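Local coordinates for putative tRNA synthase (Salmonella typhimurium, PDB 3DQQ), which probably phosphorylates 3-oxo-tetronate to 3-oxo-tetronate 4-phosphate at the expense of ATP, as a member of the four-carbon acid sugar kinase family, at residues P28-N33 with T39-C44; N33-G38 with I62-A67; V47-K52 with L69-K74; Q370-T375 with A395-A400. All blocks are in the same frame, centred on the assembly; numbering follows the deposited sequence.

Contact 1. Residues P28-N33 with T39-C44; sequences PTVQIN and TQPEGC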
loop_
_atom_site.group_PDB
_atom_site.type_symbol
_atom_site.label_atom_id
_atom_site.label_comp_id
_atom_site.label_asym_id
_atom_site.label_seq_id
_atom_site.Cartn_x
_atom_site.Cartn_y
_atom_site.Cartn_z
ATOM N N PRO A 28 -1.304 24.696 27.990
ATOM C CA PRO A 28 -2.222 23.604 28.247
ATOM C C PRO A 28 -3.355 23.585 27.260
ATOM O O PRO A 28 -3.944 24.601 27.030
ATOM C CB PRO A 28 -2.775 23.948 29.626
ATOM C CG PRO A 28 -1.717 24.610 30.252
ATOM C CD PRO A 28 -1.092 25.481 29.205
ATOM N N THR A 29 -3.688 22.432 26.719
ATOM C CA THR A 29 -4.556 22.368 25.558
ATOM C C THR A 29 -5.442 21.124 25.605
ATOM O O THR A 29 -4.954 20.036 25.823
ATOM C CB THR A 29 -3.707 22.286 24.276
ATOM O OG1 THR A 29 -2.868 23.439 24.212
ATOM C CG2 THR A 29 -4.586 22.195 23.035
ATOM N N VAL A 30 -6.734 21.296 25.381
ATOM C CA VAL A 30 -7.637 20.197 25.187
ATOM C C VAL A 30 -7.934 20.092 23.686
ATOM O O VAL A 30 -8.088 21.108 23.041
ATOM C CB VAL A 30 -8.940 20.477 25.899
ATOM C CG1 VAL A 30 -10.006 19.555 25.324
ATOM C CG2 VAL A 30 -8.758 20.362 27.411
ATOM N N GLN A 31 -7.985 18.884 23.129
ATOM C CA GLN A 31 -8.517 18.681 21.788
ATOM C C GLN A 31 -9.902 18.141 21.923
ATOM O O GLN A 31 -10.103 17.227 22.695
ATOM C CB GLN A 31 -7.686 17.680 21.016
ATOM C CG GLN A 31 -8.228 17.272 19.607
ATOM C CD GLN A 31 -7.236 16.340 18.861
ATOM O OE1 GLN A 31 -6.041 16.352 19.151
ATOM N NE2 GLN A 31 -7.736 15.538 17.912
ATOM N N ILE A 32 -10.857 18.692 21.177
ATOM C CA ILE A 32 -12.218 18.155 21.119
ATOM C C ILE A 32 -12.478 17.700 19.700
ATOM O O ILE A 32 -12.227 18.449 18.784
ATOM C CB ILE A 32 -13.295 19.201 21.489
ATOM C CG1 ILE A 32 -13.019 19.754 22.884
ATOM C CG2 ILE A 32 -14.706 18.581 21.339
ATOM C CD1 ILE A 32 -13.988 20.884 23.375
ATOM N N ASN A 33 -13.020 16.501 19.505
ATOM C CA ASN A 33 -13.309 16.017 18.137
ATOM C C ASN A 33 -14.731 16.289 17.732
ATOM O O ASN A 33 -15.633 16.058 18.487
ATOM C CB ASN A 33 -12.924 14.564 18.019
ATOM C CG ASN A 33 -11.457 14.358 18.398
ATOM O OD1 ASN A 33 -10.565 15.124 17.922
ATOM N ND2 ASN A 33 -11.193 13.404 19.318
ATOM N N THR A 39 -19.192 22.799 27.076
ATOM C CA THR A 39 -18.834 24.047 27.691
ATOM C C THR A 39 -17.311 24.069 27.724
ATOM O O THR A 39 -16.690 23.035 27.674
ATOM C CB THR A 39 -19.392 24.064 29.136
ATOM O OG1 THR A 39 -18.649 25.012 29.920
ATOM C CG2 THR A 39 -19.362 22.598 29.821
ATOM N N GLN A 40 -16.663 25.210 27.806
ATOM C CA GLN A 40 -15.205 25.162 27.672
ATOM C C GLN A 40 -14.656 24.243 28.742
ATOM O O GLN A 40 -14.942 24.434 29.880
ATOM C CB GLN A 40 -14.577 26.538 27.831
ATOM C CG GLN A 40 -13.104 26.536 27.580
ATOM C CD GLN A 40 -12.418 27.802 27.999
ATOM O OE1 GLN A 40 -13.036 28.874 28.207
ATOM N NE2 GLN A 40 -11.108 27.697 28.128
ATOM N N PRO A 41 -13.858 23.250 28.381
ATOM C CA PRO A 41 -13.287 22.416 29.402
ATOM C C PRO A 41 -12.416 23.161 30.343
ATOM O O PRO A 41 -11.870 24.168 29.997
ATOM C CB PRO A 41 -12.402 21.444 28.635
ATOM C CG PRO A 41 -12.909 21.438 27.314
ATOM C CD PRO A 41 -13.442 22.818 27.051
ATOM N N GLU A 42 -12.282 22.629 31.539
ATOM C CA GLU A 42 -11.360 23.144 32.519
ATOM C C GLU A 42 -9.941 22.790 32.159
ATOM O O GLU A 42 -9.687 21.976 31.266
ATOM C CB GLU A 42 -11.714 22.579 33.877
ATOM C CG GLU A 42 -13.138 22.998 34.257
ATOM C CD GLU A 42 -13.485 22.800 35.730
ATOM O OE1 GLU A 42 -13.948 21.660 36.064
ATOM O OE2 GLU A 42 -13.323 23.785 36.527
ATOM N N GLY A 43 -9.016 23.479 32.802
ATOM C CA GLY A 43 -7.618 23.125 32.770
ATOM C C GLY A 43 -6.831 23.358 31.504
ATOM O O GLY A 43 -5.759 22.741 31.361
ATOM N N CYS A 44 -7.307 24.236 30.604
ATOM C CA CYS A 44 -6.534 24.588 29.403
ATOM C C CYS A 44 -6.670 26.027 28.910
ATOM O O CYS A 44 -7.664 26.674 29.152
ATOM C CB CYS A 44 -6.962 23.700 28.271
ATOM S SG CYS A 44 -8.711 23.897 27.907
#
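The carbonyl oxygen of Pro28 accepts backbone hydrogen bonds from both Asp45 and Ala46, proline having no N-H of its own to offer, and Pro28 O also touches Cys44 CB at 3.4 Å. Here the two backbones come closest, with the CA atoms of Pro28 and Cys44 4.6 Å apart. No hydrogen bond crosses between 28-33 and 39-44 themselves, and the side-chain packing between them is apolar. Val30 divides its two methyls between two partners. Its CG1 lies anti to the backbone N (chi1 162°) and meets Pro41 CG at 4.0 Å; CG2, on the side of the backbone N, approaches Cys44 SG to 3.6 Å. The sulfur is held there by a chi1 of 60°, which sets it between its own backbone N and carbonyl carbon. The proline ring lies aslant to Val30, whereas Ile32 CD1 points end-on at the Pro41 ring, 4.1 Å from Pro41 CG. Such alternation is that of a strand in an alpha/beta domain: Val30 and Ile32 face the loop that leads without a helix to the parallel neighbour strand 46-50, whereas Thr29 and Gln31 turn to the other face and pack on helix 12-24. On that face Gln31 NE2 donates to Asn33 OD1 (2.9 Å, 157° at the hydrogen), in the carbonyl plane and on a lone pair of the acceptor. Strand 29-33 is also flanked by 376-382 from the nucleotide-binding part of the chain, where His378 touches Val30.

Contact 2. Residues N33-G38 with I62-A67; sequences NDVPTG and IKQSLA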
loop_
_atom_site.group_PDB
_atom_site.type_symbol
_atom_site.label_atom_id
_atom_site.label_comp_id
_atom_site.label_asym_id
_atom_site.label_seq_id
_atom_site.Cartn_x
_atom_site.Cartn_y
_atom_site.Cartn_z
ATOM N N ASN A 33 -13.020 16.501 19.505
ATOM C CA ASN A 33 -13.309 16.017 18.137
ATOM C C ASN A 33 -14.731 16.289 17.732
ATOM O O ASN A 33 -15.633 16.058 18.487
ATOM C CB ASN A 33 -12.924 14.564 18.019
ATOM C CG ASN A 33 -11.457 14.358 18.398
ATOM O OD1 ASN A 33 -10.565 15.124 17.922
ATOM N ND2 ASN A 33 -11.193 13.404 19.318
ATOM N N ASP A 34 -14.895 16.850 16.544
ATOM C CA ASP A 34 -16.138 17.410 16.065
ATOM C C ASP A 34 -16.511 18.677 16.805
ATOM O O ASP A 34 -15.956 18.972 17.858
ATOM C CB ASP A 34 -17.253 16.390 16.158
ATOM C CG ASP A 34 -18.271 16.484 14.964
ATOM O OD1 ASP A 34 -18.316 17.537 14.202
ATOM O OD2 ASP A 34 -19.033 15.472 14.807
ATOM N N VAL A 35 -17.451 19.435 16.260
ATOM C CA VAL A 35 -17.897 20.668 16.883
ATOM C C VAL A 35 -18.328 20.422 18.295
ATOM O O VAL A 35 -19.160 19.570 18.531
ATOM C CB VAL A 35 -19.096 21.274 16.148
ATOM C CG1 VAL A 35 -19.607 22.510 16.889
ATOM C CG2 VAL A 35 -18.726 21.580 14.720
ATOM N N PRO A 36 -17.773 21.149 19.249
ATOM C CA PRO A 36 -18.124 20.890 20.623
ATOM C C PRO A 36 -19.563 21.173 20.968
ATOM O O PRO A 36 -20.198 22.037 20.418
ATOM C CB PRO A 36 -17.224 21.830 21.400
ATOM C CG PRO A 36 -16.153 22.180 20.478
ATOM C CD PRO A 36 -16.781 22.218 19.157
ATOM N N THR A 37 -20.075 20.396 21.882
ATOM C CA THR A 37 -21.461 20.482 22.262
ATOM C C THR A 37 -21.485 20.980 23.680
ATOM O O THR A 37 -22.493 21.495 24.115
ATOM C CB THR A 37 -22.142 19.095 22.189
ATOM O OG1 THR A 37 -21.501 18.233 23.113
ATOM C CG2 THR A 37 -21.989 18.456 20.795
ATOM N N GLY A 38 -20.376 20.864 24.402
ATOM C CA GLY A 38 -20.391 21.203 25.807
ATOM C C GLY A 38 -20.052 22.641 26.089
ATOM O O GLY A 38 -20.497 23.544 25.415
ATOM N N ILE A 62 -17.160 24.756 5.147
ATOM C CA ILE A 62 -17.574 26.048 5.646
ATOM C C ILE A 62 -18.544 25.875 6.813
ATOM O O ILE A 62 -18.331 26.466 7.869
ATOM C CB ILE A 62 -18.219 26.933 4.560
ATOM C CG1 ILE A 62 -17.138 27.335 3.517
ATOM C CG2 ILE A 62 -18.856 28.142 5.218
ATOM C CD1 ILE A 62 -17.601 27.547 2.092
ATOM N N LYS A 63 -19.565 25.034 6.666
ATOM C CA LYS A 63 -20.563 24.925 7.726
ATOM C C LYS A 63 -19.994 24.394 9.038
ATOM O O LYS A 63 -20.218 24.978 10.087
ATOM C CB LYS A 63 -21.741 24.075 7.273
ATOM C CG LYS A 63 -22.564 24.732 6.160
ATOM C CD LYS A 63 -23.899 25.323 6.672
ATOM C CE LYS A 63 -24.489 26.417 5.722
ATOM N NZ LYS A 63 -24.103 27.847 6.139
ATOM N N GLN A 64 -19.239 23.304 8.954
ATOM C CA GLN A 64 -18.548 22.763 10.123
ATOM C C GLN A 64 -17.628 23.801 10.742
ATOM O O GLN A 64 -17.618 23.965 11.965
ATOM C CB GLN A 64 -17.699 21.546 9.759
ATOM C CG GLN A 64 -18.433 20.230 9.462
ATOM C CD GLN A 64 -19.335 19.922 10.575
ATOM O OE1 GLN A 64 -20.466 20.453 10.608
ATOM N NE2 GLN A 64 -18.847 19.130 11.573
ATOM N N SER A 65 -16.871 24.525 9.913
ATOM C CA SER A 65 -15.918 25.486 10.472
ATOM C C SER A 65 -16.591 26.666 11.189
ATOM O O SER A 65 -16.175 27.076 12.275
ATOM C CB SER A 65 -14.989 25.993 9.386
ATOM O OG SER A 65 -14.291 24.920 8.784
ATOM N N LEU A 66 -17.635 27.204 10.574
ATOM C CA LEU A 66 -18.450 28.256 11.208
ATOM C C LEU A 66 -19.116 27.762 12.494
ATOM O O LEU A 66 -19.160 28.507 13.467
ATOM C CB LEU A 66 -19.479 28.846 10.242
ATOM C CG LEU A 66 -18.864 29.612 9.065
ATOM C CD1 LEU A 66 -19.925 30.155 8.137
ATOM C CD2 LEU A 66 -17.857 30.732 9.477
ATOM N N ALA A 67 -19.608 26.525 12.526
ATOM C CA ALA A 67 -20.186 25.973 13.756
ATOM C C ALA A 67 -19.094 25.973 14.849
ATOM O O ALA A 67 -19.331 26.412 15.990
ATOM C CB ALA A 67 -20.716 24.603 13.524
#
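Val35 lays both its methyls over the last turn of 62-67, CG2 reaching Ala67 CB at 3.8 Å and Gln64 O at the same 3.8 Å. The other methyl, Val35 CG1, is turned to the backbone of Ala67 and lies 4.0 Å from Ala67 O. This division follows from chi1 of 176°, which sets CG1 anti to the backbone N and leaves CG2 beside it, so that CG2 faces the Ala67 CB and CG1 the Ala67 carbonyl. The nearest CA atoms across the contact belong to the same two residues, Val35 CA lying 6.6 Å from Ala67 CA. At the exposed end of the contact Gln64 bends back at chi2 (-53°), bringing its amide toward the loop. Gln64 NE2 then stands 3.1 Å from Asp34 OD1, with the amide and carboxylate planes 68° apart. The same oxygen has a clearer partner in its own segment: Val35 N donates to Asp34 OD1 over 2.9 Å, arriving on the anti side of the carboxylate and well out of its plane. That bond ties the carboxylate to the backbone N-H of the next residue. The whole is a surface contact joining the loop after strand 29-33 to helix 58-74. The helix turns Ile62, Ser65 and Leu66 to helix 96-106, while the loop is held to the C-terminal end of strand 46-50 by a backbone bond between Asp34 and Ser50 and by Pro36 resting on Ile49.

Contact 3. Residues V47-K52 with L69-K74; sequences VVISLK and LVWLKK
Ile49 and Leu72 meet tip to tip in the tight part of this strand-helix packing, an element of the alpha/beta sugar-binding domain in which helix 58-74 packs on one face of the sheet. The axes of 47-50 and 69-74 run nearly antiparallel (163°) and pass 10.7 Å apart, so the gap is filled by side chains alone and no hydrogen bond spans it. On the strand, Val47 and Ile49 point to the helix, while Val48, between them, faces helix 12-24 on the other side of the sheet. The indole of Trp71 is swung toward the strand with CG anti to the backbone N (chi1 -175°), and its six-membered ring takes two strand side chains: Val47 CG1 at 4.1 Å from CZ3, across at about a right angle, and Ile49 CD1 at 4.0 Å from CE3. Its nitrogen is satisfied by Gly38 O. The other side of the helix is far looser: Val70, Lys73 and Lys74 are exposed and make no contact with the strand, although Lys73 NZ bonds to Ala106 O. Back inside, one methyl, Ile49 CD1, touches the whole branched end of Leu72: CG at 3.7 Å, CD2 at 3.9 Å and CD1 at 4.1 Å.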
loop_
_atom_site.group_PDB
_atom_site.type_symbol
_atom_site.label_atom_id
_atom_site.label_comp_id
_atom_site.label_asym_id
_atom_site.label_seq_id
_atom_site.Cartn_x
_atom_site.Cartn_y
_atom_site.Cartn_z
ATOM N N VAL A 47 -7.976 25.493 22.935
ATOM C CA VAL A 47 -8.782 24.380 22.518
ATOM C C VAL A 47 -8.551 24.127 21.036
ATOM O O VAL A 47 -8.623 25.040 20.254
ATOM C CB VAL A 47 -10.274 24.616 22.776
ATOM C CG1 VAL A 47 -11.086 23.411 22.295
ATOM C CG2 VAL A 47 -10.510 24.821 24.222
ATOM N N VAL A 48 -8.274 22.890 20.656
ATOM C CA VAL A 48 -8.118 22.558 19.256
ATOM C C VAL A 48 -9.332 21.731 18.879
ATOM O O VAL A 48 -9.523 20.655 19.407
ATOM C CB VAL A 48 -6.833 21.758 19.012
ATOM C CG1 VAL A 48 -6.787 21.293 17.581
ATOM C CG2 VAL A 48 -5.617 22.591 19.411
ATOM N N ILE A 49 -10.183 22.262 18.006
ATOM C CA ILE A 49 -11.324 21.520 17.491
ATOM C C ILE A 49 -10.925 20.800 16.208
ATOM O O ILE A 49 -10.494 21.423 15.237
ATOM C CB ILE A 49 -12.498 22.450 17.175
ATOM C CG1 ILE A 49 -12.982 23.152 18.442
ATOM C CG2 ILE A 49 -13.636 21.673 16.491
ATOM C CD1 ILE A 49 -13.696 24.443 18.152
ATOM N N SER A 50 -11.092 19.483 16.202
ATOM C CA SER A 50 -10.773 18.630 15.040
ATOM C C SER A 50 -11.982 18.299 14.163
ATOM O O SER A 50 -12.908 17.723 14.635
ATOM C CB SER A 50 -10.213 17.314 15.549
ATOM O OG SER A 50 -9.527 16.693 14.485
ATOM N N LEU A 51 -11.932 18.649 12.893
ATOM C CA LEU A 51 -12.993 18.416 11.937
ATOM C C LEU A 51 -12.496 17.502 10.815
ATOM O O LEU A 51 -11.300 17.321 10.654
ATOM C CB LEU A 51 -13.402 19.737 11.322
ATOM C CG LEU A 51 -13.923 20.803 12.298
ATOM C CD1 LEU A 51 -14.280 22.151 11.564
ATOM C CD2 LEU A 51 -15.106 20.269 13.091
ATOM N N LYS A 52 -13.416 16.915 10.051
ATOM C CA LYS A 52 -13.043 16.162 8.837
ATOM C C LYS A 52 -13.363 16.984 7.594
ATOM O O LYS A 52 -14.227 16.646 6.810
ATOM C CB LYS A 52 -13.714 14.796 8.787
ATOM C CG LYS A 52 -13.361 13.961 10.064
ATOM C CD LYS A 52 -14.004 12.537 10.079
ATOM C CE LYS A 52 -13.992 11.905 11.483
ATOM N NZ LYS A 52 -15.416 11.580 11.930
ATOM N N LEU A 69 -16.553 27.929 15.019
ATOM C CA LEU A 69 -16.280 29.322 15.385
ATOM C C LEU A 69 -17.357 29.878 16.310
ATOM O O LEU A 69 -17.030 30.596 17.256
ATOM C CB LEU A 69 -16.150 30.179 14.145
ATOM C CG LEU A 69 -15.867 31.650 14.382
ATOM C CD1 LEU A 69 -14.494 31.847 14.978
ATOM C CD2 LEU A 69 -15.983 32.453 13.071
ATOM N N VAL A 70 -18.635 29.530 16.075
ATOM C CA VAL A 70 -19.718 29.986 16.939
ATOM C C VAL A 70 -19.465 29.501 18.331
ATOM O O VAL A 70 -19.642 30.231 19.286
ATOM C CB VAL A 70 -21.130 29.525 16.493
ATOM C CG1 VAL A 70 -22.161 29.670 17.690
ATOM C CG2 VAL A 70 -21.627 30.329 15.266
ATOM N N TRP A 71 -19.010 28.281 18.465
ATOM C CA TRP A 71 -18.706 27.798 19.785
ATOM C C TRP A 71 -17.514 28.507 20.437
ATOM O O TRP A 71 -17.586 28.886 21.587
ATOM C CB TRP A 71 -18.443 26.316 19.727
ATOM C CG TRP A 71 -18.228 25.683 21.058
ATOM C CD1 TRP A 71 -19.164 25.169 21.867
ATOM C CD2 TRP A 71 -16.973 25.489 21.709
ATOM N NE1 TRP A 71 -18.580 24.644 22.998
ATOM C CE2 TRP A 71 -17.229 24.853 22.925
ATOM C CE3 TRP A 71 -15.661 25.821 21.391
ATOM C CZ2 TRP A 71 -16.223 24.519 23.811
ATOM C CZ3 TRP A 71 -14.654 25.481 22.276
ATOM C CH2 TRP A 71 -14.938 24.842 23.459
ATOM N N LEU A 72 -16.415 28.651 19.717
ATOM C CA LEU A 72 -15.241 29.312 20.251
ATOM C C LEU A 72 -15.593 30.727 20.693
ATOM O O LEU A 72 -15.155 31.178 21.739
ATOM C CB LEU A 72 -14.136 29.380 19.206
ATOM C CG LEU A 72 -13.400 28.088 18.879
ATOM C CD1 LEU A 72 -12.436 28.277 17.664
ATOM C CD2 LEU A 72 -12.694 27.621 20.140
ATOM N N LYS A 73 -16.381 31.433 19.896
ATOM C CA LYS A 73 -16.775 32.790 20.262
ATOM C C LYS A 73 -17.616 32.797 21.533
ATOM O O LYS A 73 -17.481 33.629 22.366
ATOM C CB LYS A 73 -17.580 33.437 19.156
ATOM C CG LYS A 73 -16.773 34.169 18.142
ATOM C CD LYS A 73 -17.792 34.741 17.055
ATOM C CE LYS A 73 -17.249 36.020 16.231
ATOM N NZ LYS A 73 -17.583 35.890 14.764
ATOM N N LYS A 74 -18.491 31.836 21.666
ATOM C CA LYS A 74 -19.258 31.682 22.885
ATOM C C LYS A 74 -18.378 31.471 24.110
ATOM O O LYS A 74 -18.716 31.888 25.151
ATOM C CB LYS A 74 -20.189 30.501 22.695
ATOM C CG LYS A 74 -21.246 30.291 23.739
ATOM C CD LYS A 74 -22.356 29.313 23.188
ATOM C CE LYS A 74 -23.098 30.000 21.909
ATOM N NZ LYS A 74 -23.545 29.082 20.745
#

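Contact 4. Residues Q370-T375 with A395-A400; sequences QSLGIT and APVSLA
Leu372 and Ile374, which both touch Val397, come just before and just after Gly373 in the chain, where a Schellman motif ends helix 362-371. The glycine has left helical geometry with a positive phi of 67°, and two bonds run back into the last turn, among them Gly373 N to Gln370 O at 3.0 Å. The cap redirects the chain so that both flanking residues face segment 395-400, at the start of strand 398-402 in the nucleotide-binding domain. The other segment has its own tight bend, an inverse gamma turn centred on Pro396 and closed by a weak bond from Val397 N to Ala395 O. Between the two turns the contact is wholly apolar. Val397 CG1, anti to the backbone N, receives Leu372 CD1 at 4.1 Å and Ile374 CD1 at 3.9 Å, both approaching obliquely. Ser398 points away, its hydroxyl bonded to Asn391 and to the backbone of Leu249. Helix 336-351 touches Leu372 through Ala350, and Thr369 packs on both Ile374 and Leu399. The Leu372 side chain is about 11 Å from that of Thr364, a probable ATP-binding residue. Ile374 CD1 meets the forked end of Leu399 head-on, 3.8 Å from CD2 and 4.0 Å from CD1.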
loop_
_atom_site.group_PDB
_atom_site.type_symbol
_atom_site.label_atom_id
_atom_site.label_comp_id
_atom_site.label_asym_id
_atom_site.label_seq_id
_atom_site.Cartn_x
_atom_site.Cartn_y
_atom_site.Cartn_z
ATOM N N GLN A 370 -14.069 6.081 19.643
ATOM C CA GLN A 370 -15.505 6.148 19.563
ATOM C C GLN A 370 -16.122 5.081 20.439
ATOM O O GLN A 370 -17.138 5.315 21.035
ATOM C CB GLN A 370 -16.008 6.028 18.137
ATOM C CG GLN A 370 -17.572 6.070 18.047
ATOM C CD GLN A 370 -18.165 5.835 16.570
ATOM O OE1 GLN A 370 -17.424 5.843 15.523
ATOM N NE2 GLN A 370 -19.528 5.618 16.508
ATOM N N SER A 371 -15.482 3.923 20.555
ATOM C CA SER A 371 -15.993 2.855 21.379
ATOM C C SER A 371 -16.009 3.195 22.851
ATOM O O SER A 371 -16.908 2.822 23.552
ATOM C CB SER A 371 -15.154 1.615 21.178
ATOM O OG SER A 371 -15.592 0.599 22.057
ATOM N N LEU A 372 -15.006 3.881 23.347
ATOM C CA LEU A 372 -15.016 4.281 24.739
ATOM C C LEU A 372 -15.860 5.563 24.928
ATOM O O LEU A 372 -16.030 6.073 26.038
ATOM C CB LEU A 372 -13.588 4.495 25.203
ATOM C CG LEU A 372 -12.675 3.287 25.021
ATOM C CD1 LEU A 372 -11.222 3.668 25.214
ATOM C CD2 LEU A 372 -13.082 2.181 25.972
ATOM N N GLY A 373 -16.391 6.100 23.829
ATOM C CA GLY A 373 -17.232 7.290 23.887
ATOM C C GLY A 373 -16.485 8.521 24.302
ATOM O O GLY A 373 -17.044 9.365 24.946
ATOM N N ILE A 374 -15.213 8.604 23.937
ATOM C CA ILE A 374 -14.396 9.762 24.223
ATOM C C ILE A 374 -14.569 10.791 23.149
ATOM O O ILE A 374 -14.510 10.489 21.994
ATOM C CB ILE A 374 -12.950 9.382 24.309
ATOM C CG1 ILE A 374 -12.745 8.526 25.562
ATOM C CG2 ILE A 374 -12.093 10.623 24.299
ATOM C CD1 ILE A 374 -11.504 7.747 25.525
ATOM N N THR A 375 -14.759 12.020 23.559
ATOM C CA THR A 375 -15.117 13.134 22.697
ATOM C C THR A 375 -14.011 14.144 22.600
ATOM O O THR A 375 -13.969 14.919 21.658
ATOM C CB THR A 375 -16.314 13.832 23.332
ATOM O OG1 THR A 375 -17.486 13.211 22.813
ATOM C CG2 THR A 375 -16.362 15.359 23.075
ATOM N N ALA A 395 -13.965 10.172 30.932
ATOM C CA ALA A 395 -13.785 8.797 31.294
ATOM C C ALA A 395 -12.391 8.824 31.854
ATOM O O ALA A 395 -11.560 9.623 31.431
ATOM C CB ALA A 395 -13.897 7.904 30.069
ATOM N N PRO A 396 -12.123 7.995 32.842
ATOM C CA PRO A 396 -10.767 7.930 33.404
ATOM C C PRO A 396 -9.894 6.986 32.566
ATOM O O PRO A 396 -9.598 5.866 32.982
ATOM C CB PRO A 396 -11.015 7.369 34.793
ATOM C CG PRO A 396 -12.227 6.449 34.590
ATOM C CD PRO A 396 -13.052 7.052 33.489
ATOM N N VAL A 397 -9.497 7.454 31.387
ATOM C CA VAL A 397 -8.831 6.654 30.403
ATOM C C VAL A 397 -7.736 7.491 29.779
ATOM O O VAL A 397 -7.913 8.667 29.594
ATOM C CB VAL A 397 -9.872 6.242 29.360
ATOM C CG1 VAL A 397 -9.226 5.799 28.051
ATOM C CG2 VAL A 397 -10.773 5.152 29.939
ATOM N N SER A 398 -6.605 6.875 29.461
ATOM C CA SER A 398 -5.479 7.546 28.845
ATOM C C SER A 398 -5.190 6.837 27.546
ATOM O O SER A 398 -5.240 5.606 27.493
ATOM C CB SER A 398 -4.238 7.451 29.720
ATOM O OG SER A 398 -4.396 8.130 30.949
ATOM N N LEU A 399 -4.869 7.604 26.506
ATOM C CA LEU A 399 -4.722 7.070 25.160
ATOM C C LEU A 399 -3.392 7.530 24.589
ATOM O O LEU A 399 -2.975 8.656 24.843
ATOM C CB LEU A 399 -5.839 7.635 24.294
ATOM C CG LEU A 399 -7.224 6.985 24.212
ATOM C CD1 LEU A 399 -7.685 6.468 25.505
ATOM C CD2 LEU A 399 -8.220 7.992 23.710
ATOM N N ALA A 400 -2.710 6.679 23.843
ATOM C CA ALA A 400 -1.601 7.130 23.019
ATOM C C ALA A 400 -1.891 6.619 21.625
ATOM O O ALA A 400 -1.749 5.439 21.374
ATOM C CB ALA A 400 -0.317 6.595 23.528
#

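In the fold
Contacts 1, 2 and 3 belong to the sugar-binding part, whereas contact 4, later in sequence, lies in the nucleotide-binding part. Contacts 2 and 3, centred about 5 Å apart, share helix 58-74; contact 1 is centred about 11 Å from contact 3, and strands 29-33 and 46-50 are parallel neighbours. Contact 2 alternates along the chain with contacts 1 and 3, and the loop between strands 29-33 and 46-50 supplies one side of contacts 1 and 2. The centre of contact 4 is about 20 Å from those of contacts 2 and 3, yet Asn33 N lies 2.8 Å from Thr375 O, a probable hydrogen bond linking the two domains where strands 29-33 and 376-382 adjoin.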